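Local coordinates for glucan-binding protein C (Streptococcus mutans, PDB 6CAM), which probably binds glucan at the streptococcal cell surface, through an extracellular domain that holds a calcium ion beside two glucose molecules, at residues A184-A189 and L323-W328; I219-S224 and A330-V335. All coordinates share one frame; numbering follows the deposited sequence.

Contact 1 (184-189 with 323-328) and contact 2 (219-224 with 330-335) are linked through their second segments, which adjoin in sequence; their centres are 23 Å apart. Strand 325-329 leaves the first, passes the sugar pocket and leads into loop 330-335 of the second. Two beta-D-glucopyranose molecules bridge the interval: the chain C glucose meets Trp-328 and shares the calcium ion with Ser-224, while the chain D glucose lies near both Trp-328 and Ala-330. Calcium is bound directly by contact 2, with Asn-226 and Glu-237 completing the site, whereas the Thr-325 side chain of contact 1 stays about 11 Å from the ion.

Contact 1: residues A184-A189 and L323-W328; sequences AQTSNA and LPTTIW. With BGC (beta-D-glucopyranose), chain C; BGC (beta-D-glucopyranose), chain D.
Thr-186 sets its hydroxyl against Thr-325 and the carbonyl of Leu-323, at the start of strand 325-329, its side chain crossing that of Thr-325 at about a right angle. Its OG1 donates to Leu-323 O at 2.6 Å, arriving above the carbonyl plane rather than on a lone pair. Thr-325 OG1 lies 2.5 Å from Thr-186 OG1, but where its own proton goes is not settled. With the hydroxyl of Thr-186 beside its own backbone N (chi1 -53°), OG1 is aimed at both oxygens. Next to this, antiparallel pairing joins Ala-184 to Thr-325: Ala-184 N reaches Thr-325 O at 2.9 Å, and Thr-325 N returns to Ala-184 O at 2.8 Å. The pair belongs to the edge of a four-stranded sheet. Gln-185 starts away from Pro-324, but a bend at chi2 (57°) brings its amide back, putting OE1 3.4 Å from Pro-324 CG. The same OE1 accepts Thr-186 N in its carbonyl plane, on a lone pair, while NE2 bonds Asp-103, so both ends of the amide are fixed. Next along the strand, Thr-326 O accepts from O1 of the chain C glucose, and Trp-328 carries O2 of the chain D glucose 3.7 Å above its ring plane. Buried hydroxyls and backbone groups thus satisfy one another at the strand's start, while the residues beyond present backbone groups and an aromatic face to sugar.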
# COMPACT_ATOMS: atom_id res chain seq x y z
N ALA A 184 9.26 1.49 12.75
CA ALA A 184 10.11 1.41 13.93
C ALA A 184 11.47 0.99 13.49
O ALA A 184 11.62 0.42 12.43
CB ALA A 184 9.56 0.40 14.91
N GLN A 185 12.47 1.18 14.34
CA GLN A 185 13.78 0.62 14.04
C GLN A 185 13.61 -0.89 14.07
O GLN A 185 12.73 -1.43 14.77
CB GLN A 185 14.79 1.00 15.12
CG GLN A 185 16.18 0.43 14.94
CD GLN A 185 16.81 0.78 13.63
OE1 GLN A 185 16.42 0.29 12.56
NE2 GLN A 185 17.80 1.68 13.68
N THR A 186 14.46 -1.56 13.30
CA THR A 186 14.60 -2.99 13.35
C THR A 186 15.80 -3.19 14.23
O THR A 186 16.93 -3.06 13.78
CB THR A 186 14.80 -3.56 11.94
OG1 THR A 186 13.75 -3.09 11.09
CG2 THR A 186 14.79 -5.09 11.97
N SER A 187 15.54 -3.39 15.51
CA SER A 187 16.58 -3.41 16.53
C SER A 187 17.42 -4.66 16.48
O SER A 187 18.58 -4.62 16.84
CB SER A 187 15.98 -3.30 17.92
OG SER A 187 15.28 -2.08 18.05
N ASN A 188 16.84 -5.77 16.07
CA ASN A 188 17.49 -7.07 16.17
C ASN A 188 17.84 -7.65 14.84
O ASN A 188 17.18 -7.39 13.85
CB ASN A 188 16.57 -8.01 16.89
CG ASN A 188 16.12 -7.44 18.20
OD1 ASN A 188 16.93 -7.14 19.05
ND2 ASN A 188 14.83 -7.23 18.34
N ALA A 189 18.89 -8.47 14.82
CA ALA A 189 19.20 -9.27 13.65
C ALA A 189 18.29 -10.50 13.54
O ALA A 189 17.63 -10.89 14.50
CB ALA A 189 20.65 -9.71 13.70
N LEU A 323 17.83 -1.45 9.72
CA LEU A 323 17.09 -0.90 8.64
C LEU A 323 15.64 -0.77 9.11
O LEU A 323 14.97 -1.77 9.22
CB LEU A 323 17.18 -1.82 7.43
CG LEU A 323 16.51 -1.20 6.21
CD1 LEU A 323 17.40 -0.12 5.58
CD2 LEU A 323 16.21 -2.28 5.21
N PRO A 324 15.19 0.46 9.38
CA PRO A 324 13.87 0.57 10.01
C PRO A 324 12.79 -0.04 9.17
O PRO A 324 12.88 -0.02 7.94
CB PRO A 324 13.68 2.08 10.12
CG PRO A 324 15.05 2.55 10.38
CD PRO A 324 15.90 1.75 9.43
N THR A 325 11.81 -0.59 9.84
CA THR A 325 10.73 -1.30 9.22
C THR A 325 9.57 -0.34 9.13
O THR A 325 9.18 0.21 10.12
CB THR A 325 10.32 -2.49 10.11
OG1 THR A 325 11.42 -3.40 10.22
CG2 THR A 325 9.14 -3.22 9.53
N THR A 326 9.01 -0.18 7.95
CA THR A 326 7.92 0.77 7.75
C THR A 326 6.87 0.15 6.84
O THR A 326 7.16 -0.71 6.00
CB THR A 326 8.43 2.08 7.11
OG1 THR A 326 9.02 1.81 5.83
CG2 THR A 326 9.46 2.76 8.00
N ILE A 327 5.64 0.57 7.03
CA ILE A 327 4.60 0.21 6.09
C ILE A 327 3.60 1.34 6.10
O ILE A 327 3.27 1.88 7.15
CB ILE A 327 3.92 -1.13 6.46
CG1 ILE A 327 2.86 -1.51 5.43
CG2 ILE A 327 3.27 -1.09 7.83
CD1 ILE A 327 2.41 -2.96 5.48
N TRP A 328 3.17 1.72 4.91
CA TRP A 328 1.98 2.52 4.78
C TRP A 328 0.89 1.52 4.49
O TRP A 328 0.88 0.91 3.45
CB TRP A 328 2.11 3.49 3.64
CG TRP A 328 0.98 4.40 3.51
CD1 TRP A 328 -0.24 4.35 4.17
CD2 TRP A 328 0.94 5.51 2.68
NE1 TRP A 328 -1.03 5.39 3.76
CE2 TRP A 328 -0.33 6.12 2.85
CE3 TRP A 328 1.86 6.10 1.79
CZ2 TRP A 328 -0.70 7.27 2.16
CZ3 TRP A 328 1.49 7.24 1.10
CH2 TRP A 328 0.22 7.82 1.29
C2 BGC C . 5.54 -0.02 2.45
C3 BGC C . 4.60 0.25 1.34
C4 BGC C . 5.13 0.96 0.13
C5 BGC C . 6.55 0.48 -0.24
C6 BGC C . 7.27 1.22 -1.39
C1 BGC C . 6.93 -0.41 1.96
O1 BGC C . 7.87 -0.38 3.07
O2 BGC C . 4.78 -1.17 2.80
O3 BGC C . 3.28 0.62 1.85
O4 BGC C . 4.17 0.24 -0.61
O5 BGC C . 7.36 0.50 0.94
O6 BGC C . 7.69 0.29 -2.45
C2 BGC D . -0.73 3.30 -0.94
C3 BGC D . -1.61 2.22 -1.61
C4 BGC D . -1.97 1.09 -0.65
C5 BGC D . -1.31 1.33 0.71
C6 BGC D . -1.60 0.19 1.64
C1 BGC D . 0.43 2.75 -0.08
O1 BGC D . 1.59 2.48 -0.88
O2 BGC D . -1.54 4.23 -0.17
O3 BGC D . -1.00 1.64 -2.77
O4 BGC D . -3.40 0.99 -0.50
O5 BGC D . 0.10 1.53 0.59
O6 BGC D . -1.43 -1.14 1.19

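Contact 2: residues I219-S224 and A330-V335; sequences IMSLSS and ATNSAV. With CA (calcium ion), chain B; BGC (beta-D-glucopyranose), chain D; BGC (beta-D-glucopyranose), chain C.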
# COMPACT_ATOMS: atom_id res chain seq x y z
N ILE A 219 -16.11 -4.42 -0.12
CA ILE A 219 -14.89 -4.95 -0.69
C ILE A 219 -13.81 -3.94 -0.45
O ILE A 219 -13.93 -2.79 -0.88
CB ILE A 219 -15.01 -5.27 -2.17
CG1 ILE A 219 -16.30 -6.01 -2.51
CG2 ILE A 219 -13.81 -6.09 -2.61
CD1 ILE A 219 -16.53 -7.23 -1.65
N MET A 220 -12.75 -4.37 0.22
CA MET A 220 -11.73 -3.43 0.64
C MET A 220 -10.42 -3.87 0.09
O MET A 220 -10.15 -5.07 -0.05
CB MET A 220 -11.71 -3.33 2.12
CG MET A 220 -13.05 -2.83 2.62
SD MET A 220 -13.03 -2.13 4.24
CE MET A 220 -12.08 -0.63 3.96
N SER A 221 -9.63 -2.89 -0.28
CA SER A 221 -8.32 -3.11 -0.85
C SER A 221 -7.34 -3.53 0.24
O SER A 221 -7.38 -3.04 1.36
CB SER A 221 -7.84 -1.81 -1.48
OG SER A 221 -7.64 -0.81 -0.49
N LEU A 222 -6.43 -4.41 -0.13
CA LEU A 222 -5.26 -4.74 0.66
C LEU A 222 -4.10 -4.64 -0.34
O LEU A 222 -3.50 -5.64 -0.74
CB LEU A 222 -5.39 -6.15 1.22
CG LEU A 222 -6.55 -6.31 2.22
CD1 LEU A 222 -6.77 -7.75 2.59
CD2 LEU A 222 -6.29 -5.47 3.45
N SER A 223 -3.82 -3.41 -0.75
CA SER A 223 -2.83 -3.18 -1.82
C SER A 223 -1.44 -3.09 -1.27
O SER A 223 -1.25 -3.02 -0.08
CB SER A 223 -3.17 -1.89 -2.60
OG SER A 223 -4.44 -2.00 -3.22
N SER A 224 -0.46 -3.12 -2.17
CA SER A 224 0.89 -2.74 -1.84
C SER A 224 1.43 -3.64 -0.74
O SER A 224 2.00 -3.18 0.24
CB SER A 224 0.98 -1.25 -1.51
OG SER A 224 2.27 -0.89 -1.06
N ALA A 330 -3.03 0.97 4.08
CA ALA A 330 -4.21 1.73 3.78
C ALA A 330 -5.18 0.69 3.28
O ALA A 330 -4.80 -0.26 2.60
CB ALA A 330 -3.96 2.81 2.73
N THR A 331 -6.42 0.81 3.69
CA THR A 331 -7.43 -0.06 3.16
C THR A 331 -8.63 0.84 2.95
O THR A 331 -8.91 1.71 3.75
CB THR A 331 -7.74 -1.25 4.08
OG1 THR A 331 -8.69 -2.09 3.44
CG2 THR A 331 -8.27 -0.78 5.45
N ASN A 332 -9.29 0.64 1.83
CA ASN A 332 -10.34 1.53 1.37
C ASN A 332 -11.05 0.77 0.27
O ASN A 332 -10.73 -0.40 0.05
CB ASN A 332 -9.73 2.84 0.90
CG ASN A 332 -8.57 2.64 -0.04
OD1 ASN A 332 -8.70 1.92 -1.04
ND2 ASN A 332 -7.43 3.26 0.27
N SER A 333 -11.98 1.38 -0.44
CA SER A 333 -12.70 0.67 -1.47
C SER A 333 -11.96 0.65 -2.81
O SER A 333 -12.48 0.09 -3.75
CB SER A 333 -14.09 1.23 -1.67
OG SER A 333 -14.02 2.58 -1.99
N ALA A 334 -10.77 1.24 -2.91
CA ALA A 334 -10.08 1.35 -4.20
C ALA A 334 -9.27 0.10 -4.44
O ALA A 334 -8.05 0.07 -4.25
CB ALA A 334 -9.21 2.58 -4.24
N VAL A 335 -9.96 -0.95 -4.86
CA VAL A 335 -9.29 -2.23 -5.05
C VAL A 335 -8.44 -2.13 -6.32
O VAL A 335 -8.89 -1.63 -7.34
CB VAL A 335 -10.30 -3.38 -5.16
CG1 VAL A 335 -9.62 -4.69 -5.50
CG2 VAL A 335 -11.10 -3.49 -3.86
CA CA B . 3.44 -1.48 0.85
C2 BGC D . -0.73 3.30 -0.94
C3 BGC D . -1.61 2.22 -1.61
C4 BGC D . -1.97 1.09 -0.65
C5 BGC D . -1.31 1.33 0.71
C6 BGC D . -1.60 0.19 1.64
C1 BGC D . 0.43 2.75 -0.08
O1 BGC D . 1.59 2.48 -0.88
O2 BGC D . -1.54 4.23 -0.17
O3 BGC D . -1.00 1.64 -2.77
O4 BGC D . -3.40 0.99 -0.50
O5 BGC D . 0.10 1.53 0.59
O6 BGC D . -1.43 -1.14 1.19
C2 BGC C . 5.54 -0.02 2.45
C3 BGC C . 4.60 0.25 1.34
C4 BGC C . 5.13 0.96 0.13
C5 BGC C . 6.55 0.48 -0.24
C6 BGC C . 7.27 1.22 -1.39
C1 BGC C . 6.93 -0.41 1.96
O1 BGC C . 7.87 -0.38 3.07
O2 BGC C . 4.78 -1.17 2.80
O3 BGC C . 3.28 0.62 1.85
O4 BGC C . 4.17 0.24 -0.61
O5 BGC C . 7.36 0.50 0.94
O6 BGC C . 7.69 0.29 -2.45
O HOH W 1 -5.00 -0.99 0.07
O HOH W 2 1.53 -1.33 2.22
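Ser-221 packs tightly against loop 330-335, its side chain directed into the turn around Asn-332. Its backbone N donates to Asn-332 O at 2.7 Å, and the N-H...O angle of 172° makes the bond nearly straight. The carbonyl of the same residue takes a second bond: Thr-331 OG1 donates to Ser-221 O at 2.6 Å, the hydroxyl being turned to it by a chi1 of -177° that sets OG1 anti to the backbone N. Met-220 flanks the bond, its CB 3.5 Å from Thr-331 OG1. Asn-332 OD1 accepts Ala-334 N at 2.9 Å, forming an Asx turn that holds the amide oxygen 3.0 Å from Ser-221 OG. The proton of that hydroxyl is not settled between OD1 and Asn-332 O. At the margin, Ile-219 and Val-335 meet by apolar contact alone, CG2 to CG2 at 4.0 Å, their side chains crossing at a slant.

The loose side faces the sugars, where direct packing gives way to water. One water donates to Ser-221 OG and Ala-330 O, accepts from Ser-223 N, and also bonds O4 of the chain D glucose. Beyond it, Ser-224 binds calcium through both its O and OG, alongside three oxygens of the chain C glucose, a second water, Asn-226 and Glu-237. Direct backbone and hydroxyl bonds thus hold the loop, while water and calcium carry the contact over to the carbohydrate, consistent with metal-assisted glucan recognition.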